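PDB 3MN8: carboxypeptidase D from Drosophila melanogaster, which removes C-terminal arginine and lysine residues from peptides and proteins with a catalytic zinc ion, helping to process growth factors, peptide hormones and neuropeptides. Local coordinates for residues L111-A115 and Y138-T142; T242-F248 and Y294-F300; A387-Q393 and F414-V419. All coordinates share one frame; numbering follows the deposited sequence.

Contact 1. Residues L111-A115 and Y138-T142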
loop_
_atom_site.group_PDB
_atom_site.type_symbol
_atom_site.label_atom_id
_atom_site.label_comp_id
_atom_site.label_asym_id
_atom_site.label_seq_id
_atom_site.Cartn_x
_atom_site.Cartn_y
_atom_site.Cartn_z
ATOM N N LEU A 111 -1.878 10.461 -6.244
ATOM C CA LEU A 111 -2.665 10.215 -5.048
ATOM C C LEU A 111 -3.541 11.410 -4.748
ATOM O O LEU A 111 -4.647 11.267 -4.239
ATOM C CB LEU A 111 -1.766 9.904 -3.858
ATOM C CG LEU A 111 -1.161 8.505 -3.885
ATOM C CD1 LEU A 111 -0.366 8.226 -2.614
ATOM C CD2 LEU A 111 -2.291 7.502 -4.056
ATOM N N VAL A 112 -3.047 12.599 -5.064
ATOM C CA VAL A 112 -3.841 13.799 -4.891
ATOM C C VAL A 112 -5.040 13.707 -5.817
ATOM O O VAL A 112 -6.176 13.959 -5.409
ATOM C CB VAL A 112 -3.013 15.043 -5.207
ATOM C CG1 VAL A 112 -3.916 16.212 -5.532
ATOM C CG2 VAL A 112 -2.090 15.362 -4.024
ATOM N N TYR A 113 -4.779 13.320 -7.061
ATOM C CA TYR A 113 -5.836 13.034 -8.034
ATOM C C TYR A 113 -6.839 11.951 -7.580
ATOM O O TYR A 113 -8.050 12.124 -7.698
ATOM C CB TYR A 113 -5.209 12.614 -9.368
ATOM C CG TYR A 113 -4.472 13.721 -10.095
ATOM C CD1 TYR A 113 -3.517 13.425 -11.068
ATOM C CD2 TYR A 113 -4.736 15.060 -9.822
ATOM C CE1 TYR A 113 -2.843 14.436 -11.747
ATOM C CE2 TYR A 113 -4.069 16.077 -10.494
ATOM C CZ TYR A 113 -3.123 15.755 -11.450
ATOM O OH TYR A 113 -2.458 16.756 -12.111
ATOM N N MET A 114 -6.336 10.830 -7.079
ATOM C CA MET A 114 -7.214 9.760 -6.621
ATOM C C MET A 114 -8.217 10.255 -5.568
ATOM O O MET A 114 -9.413 10.046 -5.711
ATOM C CB MET A 114 -6.393 8.572 -6.092
ATOM C CG MET A 114 -7.234 7.394 -5.560
ATOM S SD MET A 114 -8.278 6.567 -6.802
ATOM C CE MET A 114 -7.015 6.172 -8.013
ATOM N N ALA A 115 -7.718 10.916 -4.527
ATOM C CA ALA A 115 -8.547 11.450 -3.451
ATOM C C ALA A 115 -9.767 12.168 -4.008
ATOM O O ALA A 115 -10.909 11.796 -3.733
ATOM C CB ALA A 115 -7.727 12.412 -2.585
ATOM N N TYR A 138 -6.771 4.745 2.794
ATOM C CA TYR A 138 -5.905 5.833 3.251
ATOM C C TYR A 138 -4.877 6.263 2.192
ATOM O O TYR A 138 -4.127 5.431 1.649
ATOM C CB TYR A 138 -5.157 5.422 4.514
ATOM C CG TYR A 138 -6.041 5.121 5.691
ATOM C CD1 TYR A 138 -6.707 3.915 5.788
ATOM C CD2 TYR A 138 -6.193 6.041 6.715
ATOM C CE1 TYR A 138 -7.501 3.634 6.872
ATOM C CE2 TYR A 138 -6.980 5.770 7.800
ATOM C CZ TYR A 138 -7.634 4.566 7.877
ATOM O OH TYR A 138 -8.443 4.274 8.955
ATOM N N LEU A 139 -4.839 7.567 1.925
ATOM C CA LEU A 139 -3.955 8.135 0.911
ATOM C C LEU A 139 -2.914 9.088 1.514
ATOM O O LEU A 139 -3.253 10.083 2.177
ATOM C CB LEU A 139 -4.767 8.850 -0.172
ATOM C CG LEU A 139 -5.935 8.077 -0.792
ATOM C CD1 LEU A 139 -6.622 8.923 -1.869
ATOM C CD2 LEU A 139 -5.451 6.741 -1.355
ATOM N N VAL A 140 -1.645 8.762 1.278
ATOM C CA VAL A 140 -0.523 9.571 1.732
ATOM C C VAL A 140 0.292 10.040 0.516
ATOM O O VAL A 140 1.273 9.393 0.118
ATOM C CB VAL A 140 0.387 8.768 2.691
ATOM C CG1 VAL A 140 1.426 9.680 3.353
ATOM C CG2 VAL A 140 -0.448 8.041 3.744
ATOM N N PRO A 141 -0.122 11.165 -0.089
ATOM C CA PRO A 141 0.549 11.751 -1.259
ATOM C C PRO A 141 2.061 11.939 -1.077
ATOM O O PRO A 141 2.825 11.707 -2.014
ATOM C CB PRO A 141 -0.146 13.113 -1.408
ATOM C CG PRO A 141 -1.487 12.898 -0.844
ATOM C CD PRO A 141 -1.316 11.935 0.299
ATOM N N THR A 142 2.488 12.378 0.104
ATOM C CA THR A 142 3.915 12.482 0.396
ATOM C C THR A 142 4.267 11.972 1.782
ATOM O O THR A 142 3.474 12.059 2.732
ATOM C CB THR A 142 4.469 13.917 0.256
ATOM O OG1 THR A 142 5.870 13.901 0.556
ATOM C CG2 THR A 142 3.796 14.853 1.230
#

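Contact 2. Residues T242-F248 and Y294-F300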
loop_
_atom_site.group_PDB
_atom_site.type_symbol
_atom_site.label_atom_id
_atom_site.label_comp_id
_atom_site.label_asym_id
_atom_site.label_seq_id
_atom_site.Cartn_x
_atom_site.Cartn_y
_atom_site.Cartn_z
ATOM N N THR A 242 9.059 -14.517 -1.521
ATOM C CA THR A 242 8.282 -14.448 -0.305
ATOM C C THR A 242 7.396 -15.682 -0.224
ATOM O O THR A 242 7.039 -16.269 -1.255
ATOM C CB THR A 242 7.436 -13.160 -0.334
ATOM O OG1 THR A 242 8.052 -12.164 0.497
ATOM C CG2 THR A 242 6.021 -13.398 0.128
ATOM N N PRO A 243 7.047 -16.105 0.999
ATOM C CA PRO A 243 6.126 -17.240 1.094
ATOM C C PRO A 243 4.868 -16.962 0.273
ATOM O O PRO A 243 4.270 -17.871 -0.279
ATOM C CB PRO A 243 5.778 -17.293 2.590
ATOM C CG PRO A 243 6.904 -16.608 3.272
ATOM C CD PRO A 243 7.424 -15.569 2.315
ATOM N N ASP A 244 4.477 -15.697 0.202
ATOM C CA ASP A 244 3.274 -15.309 -0.508
ATOM C C ASP A 244 3.567 -14.838 -1.922
ATOM O O ASP A 244 2.911 -13.932 -2.433
ATOM C CB ASP A 244 2.524 -14.231 0.281
ATOM C CG ASP A 244 1.566 -14.825 1.312
ATOM O OD1 ASP A 244 0.509 -15.348 0.892
ATOM O OD2 ASP A 244 1.866 -14.787 2.530
ATOM N N ASP A 245 4.531 -15.476 -2.567
ATOM C CA ASP A 245 4.958 -15.024 -3.882
ATOM C C ASP A 245 3.859 -15.021 -4.938
ATOM O O ASP A 245 3.754 -14.078 -5.720
ATOM C CB ASP A 245 6.138 -15.833 -4.402
ATOM C CG ASP A 245 6.846 -15.122 -5.516
ATOM O OD1 ASP A 245 7.278 -13.970 -5.289
ATOM O OD2 ASP A 245 6.950 -15.694 -6.614
ATOM N N ARG A 246 3.070 -16.088 -4.986
ATOM C CA ARG A 246 1.973 -16.149 -5.939
ATOM C C ARG A 246 1.114 -14.887 -5.830
ATOM O O ARG A 246 0.920 -14.169 -6.807
ATOM C CB ARG A 246 1.114 -17.386 -5.697
ATOM C CG ARG A 246 1.878 -18.680 -5.699
ATOM C CD ARG A 246 1.020 -19.810 -5.148
ATOM N NE ARG A 246 0.386 -20.603 -6.200
ATOM C CZ ARG A 246 -0.544 -21.527 -5.978
ATOM N NH1 ARG A 246 -0.961 -21.774 -4.740
ATOM N NH2 ARG A 246 -1.066 -22.201 -6.991
ATOM N N VAL A 247 0.604 -14.616 -4.634
ATOM C CA VAL A 247 -0.246 -13.453 -4.434
ATOM C C VAL A 247 0.490 -12.181 -4.829
ATOM O O VAL A 247 -0.066 -11.288 -5.485
ATOM C CB VAL A 247 -0.724 -13.333 -2.976
ATOM C CG1 VAL A 247 -1.309 -11.960 -2.731
ATOM C CG2 VAL A 247 -1.750 -14.411 -2.670
ATOM N N PHE A 248 1.752 -12.104 -4.434
ATOM C CA PHE A 248 2.526 -10.913 -4.724
ATOM C C PHE A 248 2.621 -10.696 -6.218
ATOM O O PHE A 248 2.381 -9.591 -6.701
ATOM C CB PHE A 248 3.898 -10.946 -4.045
ATOM C CG PHE A 248 3.906 -10.243 -2.724
ATOM C CD1 PHE A 248 3.592 -8.898 -2.654
ATOM C CD2 PHE A 248 4.183 -10.921 -1.561
ATOM C CE1 PHE A 248 3.578 -8.239 -1.449
ATOM C CE2 PHE A 248 4.166 -10.267 -0.349
ATOM C CZ PHE A 248 3.864 -8.918 -0.295
ATOM N N TYR A 294 5.467 -6.384 5.323
ATOM C CA TYR A 294 5.193 -7.813 5.250
ATOM C C TYR A 294 5.688 -8.543 6.489
ATOM O O TYR A 294 4.983 -9.379 7.058
ATOM C CB TYR A 294 5.822 -8.409 3.984
ATOM C CG TYR A 294 5.500 -9.870 3.750
ATOM C CD1 TYR A 294 4.180 -10.293 3.542
ATOM C CD2 TYR A 294 6.516 -10.831 3.721
ATOM C CE1 TYR A 294 3.884 -11.636 3.321
ATOM C CE2 TYR A 294 6.235 -12.173 3.499
ATOM C CZ TYR A 294 4.917 -12.574 3.300
ATOM O OH TYR A 294 4.640 -13.911 3.076
ATOM N N ALA A 295 6.902 -8.199 6.904
ATOM C CA ALA A 295 7.607 -8.916 7.963
ATOM C C ALA A 295 7.177 -8.524 9.374
ATOM O O ALA A 295 7.399 -9.285 10.308
ATOM C CB ALA A 295 9.110 -8.733 7.806
ATOM N N PHE A 296 6.575 -7.348 9.538
ATOM C CA PHE A 296 6.238 -6.874 10.877
ATOM C C PHE A 296 4.758 -6.564 10.998
ATOM O O PHE A 296 4.319 -5.934 11.970
ATOM C CB PHE A 296 7.058 -5.632 11.228
ATOM C CG PHE A 296 8.556 -5.874 11.265
ATOM C CD1 PHE A 296 9.320 -5.820 10.104
ATOM C CD2 PHE A 296 9.200 -6.148 12.469
ATOM C CE1 PHE A 296 10.696 -6.035 10.146
ATOM C CE2 PHE A 296 10.582 -6.369 12.511
ATOM C CZ PHE A 296 11.324 -6.312 11.350
ATOM N N SER A 297 3.993 -6.993 9.999
ATOM C CA SER A 297 2.545 -6.838 10.041
ATOM C C SER A 297 1.928 -7.804 9.056
ATOM O O SER A 297 2.627 -8.622 8.460
ATOM C CB SER A 297 2.123 -5.401 9.705
ATOM O OG SER A 297 2.045 -5.177 8.299
ATOM N N ASN A 298 0.616 -7.699 8.893
ATOM C CA ASN A 298 -0.120 -8.517 7.957
ATOM C C ASN A 298 0.010 -7.938 6.554
ATOM O O ASN A 298 -0.242 -8.621 5.567
ATOM C CB ASN A 298 -1.598 -8.522 8.335
ATOM C CG ASN A 298 -1.888 -9.296 9.600
ATOM O OD1 ASN A 298 -1.209 -10.261 9.929
ATOM N ND2 ASN A 298 -2.925 -8.884 10.309
ATOM N N CYS A 299 0.385 -6.665 6.470
ATOM C CA CYS A 299 0.217 -5.919 5.230
ATOM C C CYS A 299 1.097 -6.420 4.088
ATOM O O CYS A 299 2.259 -6.773 4.297
ATOM C CB CYS A 299 0.445 -4.420 5.447
ATOM S SG CYS A 299 -0.201 -3.360 4.112
ATOM N N PHE A 300 0.522 -6.438 2.883
ATOM C CA PHE A 300 1.219 -6.808 1.659
ATOM C C PHE A 300 1.480 -5.562 0.801
ATOM O O PHE A 300 0.622 -5.157 0.024
ATOM C CB PHE A 300 0.373 -7.795 0.844
ATOM C CG PHE A 300 0.239 -9.169 1.458
ATOM C CD1 PHE A 300 0.012 -10.275 0.647
ATOM C CD2 PHE A 300 0.337 -9.361 2.833
ATOM C CE1 PHE A 300 -0.118 -11.550 1.195
ATOM C CE2 PHE A 300 0.199 -10.633 3.393
ATOM C CZ PHE A 300 -0.032 -11.725 2.576
#

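Contact 3. Residues A387-Q393 and F414-V419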
loop_
_atom_site.group_PDB
_atom_site.type_symbol
_atom_site.label_atom_id
_atom_site.label_comp_id
_atom_site.label_asym_id
_atom_site.label_seq_id
_atom_site.Cartn_x
_atom_site.Cartn_y
_atom_site.Cartn_z
ATOM N N ALA A 387 -6.945 -21.987 12.580
ATOM C CA ALA A 387 -6.635 -20.881 13.468
ATOM C C ALA A 387 -6.126 -21.386 14.801
ATOM O O ALA A 387 -6.526 -22.450 15.281
ATOM C CB ALA A 387 -7.866 -19.994 13.666
ATOM N N SER A 388 -5.234 -20.615 15.403
ATOM C CA SER A 388 -4.743 -20.963 16.718
ATOM C C SER A 388 -4.490 -19.705 17.542
ATOM O O SER A 388 -4.423 -18.589 17.009
ATOM C CB SER A 388 -3.472 -21.793 16.596
ATOM O OG SER A 388 -2.499 -21.104 15.831
ATOM N N ALA A 389 -4.368 -19.901 18.850
ATOM C CA ALA A 389 -4.129 -18.814 19.787
ATOM C C ALA A 389 -3.716 -19.395 21.137
ATOM O O ALA A 389 -4.199 -20.452 21.550
ATOM C CB ALA A 389 -5.383 -17.939 19.935
ATOM N N PHE A 390 -2.812 -18.700 21.817
ATOM C CA PHE A 390 -2.377 -19.089 23.151
ATOM C C PHE A 390 -3.579 -19.196 24.090
ATOM O O PHE A 390 -4.443 -18.319 24.110
ATOM C CB PHE A 390 -1.363 -18.064 23.675
ATOM C CG PHE A 390 -0.916 -18.304 25.090
ATOM C CD1 PHE A 390 -1.352 -17.482 26.118
ATOM C CD2 PHE A 390 -0.052 -19.339 25.392
ATOM C CE1 PHE A 390 -0.940 -17.695 27.429
ATOM C CE2 PHE A 390 0.363 -19.556 26.700
ATOM C CZ PHE A 390 -0.083 -18.733 27.719
ATOM N N GLY A 391 -3.646 -20.280 24.855
ATOM C CA GLY A 391 -4.749 -20.469 25.776
ATOM C C GLY A 391 -5.959 -21.030 25.064
ATOM O O GLY A 391 -7.034 -21.163 25.648
ATOM N N TYR A 392 -5.780 -21.363 23.790
ATOM C CA TYR A 392 -6.852 -21.953 22.999
ATOM C C TYR A 392 -6.393 -23.188 22.256
ATOM O O TYR A 392 -5.277 -23.234 21.748
ATOM C CB TYR A 392 -7.420 -20.936 22.014
ATOM C CG TYR A 392 -8.188 -19.835 22.685
ATOM C CD1 TYR A 392 -9.571 -19.930 22.855
ATOM C CD2 TYR A 392 -7.540 -18.707 23.170
ATOM C CE1 TYR A 392 -10.289 -18.926 23.480
ATOM C CE2 TYR A 392 -8.249 -17.696 23.797
ATOM C CZ TYR A 392 -9.623 -17.810 23.950
ATOM O OH TYR A 392 -10.334 -16.801 24.573
ATOM N N GLN A 393 -7.264 -24.190 22.212
ATOM C CA GLN A 393 -7.022 -25.382 21.411
ATOM C C GLN A 393 -7.114 -24.986 19.942
ATOM O O GLN A 393 -8.074 -24.341 19.513
ATOM C CB GLN A 393 -8.019 -26.494 21.752
ATOM C CG GLN A 393 -8.086 -26.806 23.240
ATOM C CD GLN A 393 -9.020 -27.962 23.581
ATOM O OE1 GLN A 393 -9.899 -28.332 22.795
ATOM N NE2 GLN A 393 -8.832 -28.537 24.771
ATOM N N PHE A 414 -13.996 -18.883 12.820
ATOM C CA PHE A 414 -13.486 -19.900 13.709
ATOM C C PHE A 414 -13.955 -19.665 15.137
ATOM O O PHE A 414 -13.891 -18.540 15.645
ATOM C CB PHE A 414 -11.961 -19.915 13.663
ATOM C CG PHE A 414 -11.411 -20.252 12.311
ATOM C CD1 PHE A 414 -11.156 -19.248 11.388
ATOM C CD2 PHE A 414 -11.158 -21.574 11.954
ATOM C CE1 PHE A 414 -10.646 -19.551 10.134
ATOM C CE2 PHE A 414 -10.653 -21.891 10.702
ATOM C CZ PHE A 414 -10.393 -20.877 9.789
ATOM N N LYS A 415 -14.448 -20.729 15.766
ATOM C CA LYS A 415 -14.606 -20.761 17.213
ATOM C C LYS A 415 -13.528 -21.659 17.823
ATOM O O LYS A 415 -13.301 -22.785 17.370
ATOM C CB LYS A 415 -16.006 -21.222 17.622
ATOM C CG LYS A 415 -17.090 -20.239 17.249
ATOM C CD LYS A 415 -18.356 -20.470 18.061
ATOM C CE LYS A 415 -19.305 -19.274 17.968
ATOM N NZ LYS A 415 -20.445 -19.394 18.930
ATOM N N LEU A 416 -12.855 -21.133 18.841
ATOM C CA LEU A 416 -11.792 -21.851 19.530
ATOM C C LEU A 416 -12.174 -22.045 20.977
ATOM O O LEU A 416 -12.692 -21.122 21.613
ATOM C CB LEU A 416 -10.488 -21.056 19.486
ATOM C CG LEU A 416 -9.984 -20.576 18.130
ATOM C CD1 LEU A 416 -8.628 -19.875 18.263
ATOM C CD2 LEU A 416 -9.898 -21.751 17.187
ATOM N N ALA A 417 -11.911 -23.243 21.497
ATOM C CA ALA A 417 -12.188 -23.540 22.896
ATOM C C ALA A 417 -10.936 -23.265 23.708
ATOM O O ALA A 417 -9.831 -23.424 23.209
ATOM C CB ALA A 417 -12.631 -24.974 23.058
ATOM N N PRO A 418 -11.096 -22.803 24.952
ATOM C CA PRO A 418 -9.865 -22.610 25.708
ATOM C C PRO A 418 -9.270 -23.987 25.953
ATOM O O PRO A 418 -10.028 -24.949 26.053
ATOM C CB PRO A 418 -10.354 -21.993 27.027
ATOM C CG PRO A 418 -11.764 -21.522 26.757
ATOM C CD PRO A 418 -12.299 -22.455 25.727
ATOM N N VAL A 419 -7.948 -24.082 26.029
ATOM C CA VAL A 419 -7.273 -25.346 26.325
ATOM C C VAL A 419 -7.971 -26.157 27.425
ATOM O O VAL A 419 -7.893 -27.389 27.445
ATOM C CB VAL A 419 -5.805 -25.106 26.735
ATOM C CG1 VAL A 419 -5.016 -24.576 25.557
ATOM C CG2 VAL A 419 -5.724 -24.133 27.911
#

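Contact 1. Residues L111-A115 and Y138-T142
The planar peptide group joining Val140 to Pro141 carries the methyl CD1 of Leu111 over one of its faces, where Leu111 CD1 lies 3.4 Å from Val140 O and 3.9 Å from Pro141 N. Beside it, the pyrrolidine ring of Pro141 offers CB and CG to the helix: Val112 CG2 stands 4.0 Å from Pro141 CB, the two side chains meeting at about a right angle, while Leu111 CB faces Pro141 CG. Leu139 makes the reciprocal insertion. With its CG anti to the carbonyl carbon (chi1 -50°) and CD1 extended straight on from CA, it drives that methyl against one turn of the helix, 3.7 Å from Ala115 CB and 4.0 Å from Met114 CG. The second methyls of the two leucines, Leu111 CD2 and Leu139 CD2, also meet. This is helix-on-sheet packing in the alpha/beta-hydrolase-like catalytic domain of the M14 carboxypeptidases, between helix 106-121 and strand 136-140: the axes of 111-115 and 138-140 come within 8.6 Å at 147°, roughly antiparallel, and no hydrogen bond crosses between them. The strand lies between strands 74-80 and 93-97, and Tyr96 of the latter touches both Leu111 and Leu139. Helix 43-56 reaches Pro141 through Leu46 and Phe50. The bent chain of Met114 leads its sulfur end away from the strand, and Trp321, Leu328 and Leu329 of helix 317-333 pack against that side chain.

Contact 2. Residues T242-F248 and Y294-F300
Tyr294 reaches across to Asp244 and donates a hydrogen bond to the carboxylate, with Tyr294 OH 3.0 Å from Asp244 OD2. The bond uses the anti lone pair of that oxygen, which lies at the edge of the phenol ring, and the carboxylate stands perpendicular to the ring plane. Pro243 CD lies near the ring plane on the CE2 side, 3.8 Å from Tyr294 CE2. One face of Tyr294 receives the edge of Phe248 in a T-shaped stack, centroids 5.5 Å apart and planes at 76°, led by Phe248 CE2. Phe248 in turn lies nearly parallel to Phe300, but the two rings are slid so far apart that they barely overlap, and Phe248 CZ rests 3.8 Å from Phe300 CB. Val247 CG1 closes the edge of Phe300 at 4.0 Å from Phe300 CD1. With CG anti to the backbone N (chi1 -175°), Tyr294 carries its ring from helix 289-296 into this aromatic cluster. In the other segment, a type I turn from Thr242 to Asp245 leads into helix 245-257 and sets Asp244 just before the first turn. Further out, Arg376 forms a salt bridge with Asp244 OD1, and Lys364 makes a cation-pi contact with Tyr294; both belong to the transthyretin-like domain. A buried carboxylate held by a phenol and a guanidinium is likely to stay ionised, and its charge would help tie the catalytic domain to its neighbour.

Contact 3. Residues A387-Q393 and F414-V419
Ala417 O is approached by two neighbouring groups: Gln393 N donates to it over 2.9 Å, almost in line with the carbonyl bond, and Tyr392 CA comes within 3.3 Å in a CA-H...O contact. The reciprocal set holds Gly391 O, which accepts from Val419 N at 3.1 Å and also meets Pro418 CA. Tyr392 and Pro418 thus form a single antiparallel bridge as a non-hydrogen-bonded pair, a place that suits a proline because no N-H is needed there. The bridge lies in the all-beta transthyretin-like domain, past the ends of strands 381-388 and 410-415, which belong to its two different sheets. A type II turn from Ala389 to Tyr392, with Gly391 at a positive phi, brings the chain round to the bridge.

Between bridge and strands packs the buried Leu416 side chain. Tyr392 CG, anti to the carbonyl carbon (chi1 -69°), puts the ring beside it, with Leu416 CB 3.7 Å from Tyr392 CD1 and the side chains crossing at about a right angle, while Leu416 CD1 reaches Ala389 CB and CD2 points to Ala387. Deeper still, Ala387 CB sits over one face of the Phe414 ring in a CH-pi contact, 4.0 Å from its centroid, and Val343 of strand 339-344 touches Ala387, Phe414 and Leu416. Ile351 packs on Tyr392, whose OH makes a weak hydrogen bond to Asp345. An alanine in place of Tyr392 would remove the ring and would probably open a gap beside Leu416 CB, with Asp345 losing its weak partner. At the end of the modelled chain, the extended Gln393 side chain donates from NE2 to Val419 O at 3.1 Å, approaching from above the carbonyl plane.

In the fold
The three contacts follow one another along the chain without interleaving. Contacts 1 and 2 both belong to the catalytic domain, on opposite sides of the chain's centre with their centres about 23 Å apart; strands 136-140 and 300-305, which they involve, are members of the same eight-stranded mixed sheet. Contact 3 lies in the transthyretin-like domain, its centre about 40 Å from that of contact 1 and about 24 Å from that of contact 2. Contact 2 is the intermediary, since its residues bond to that second domain. In contact 1 the Leu111 side chain is about 13 Å from the zinc, and in contact 2 that of Thr242 is about 12 Å from the bound (2-guanidinoethylmercapto)succinic acid, whereas contact 3 sits at the far end of the molecule.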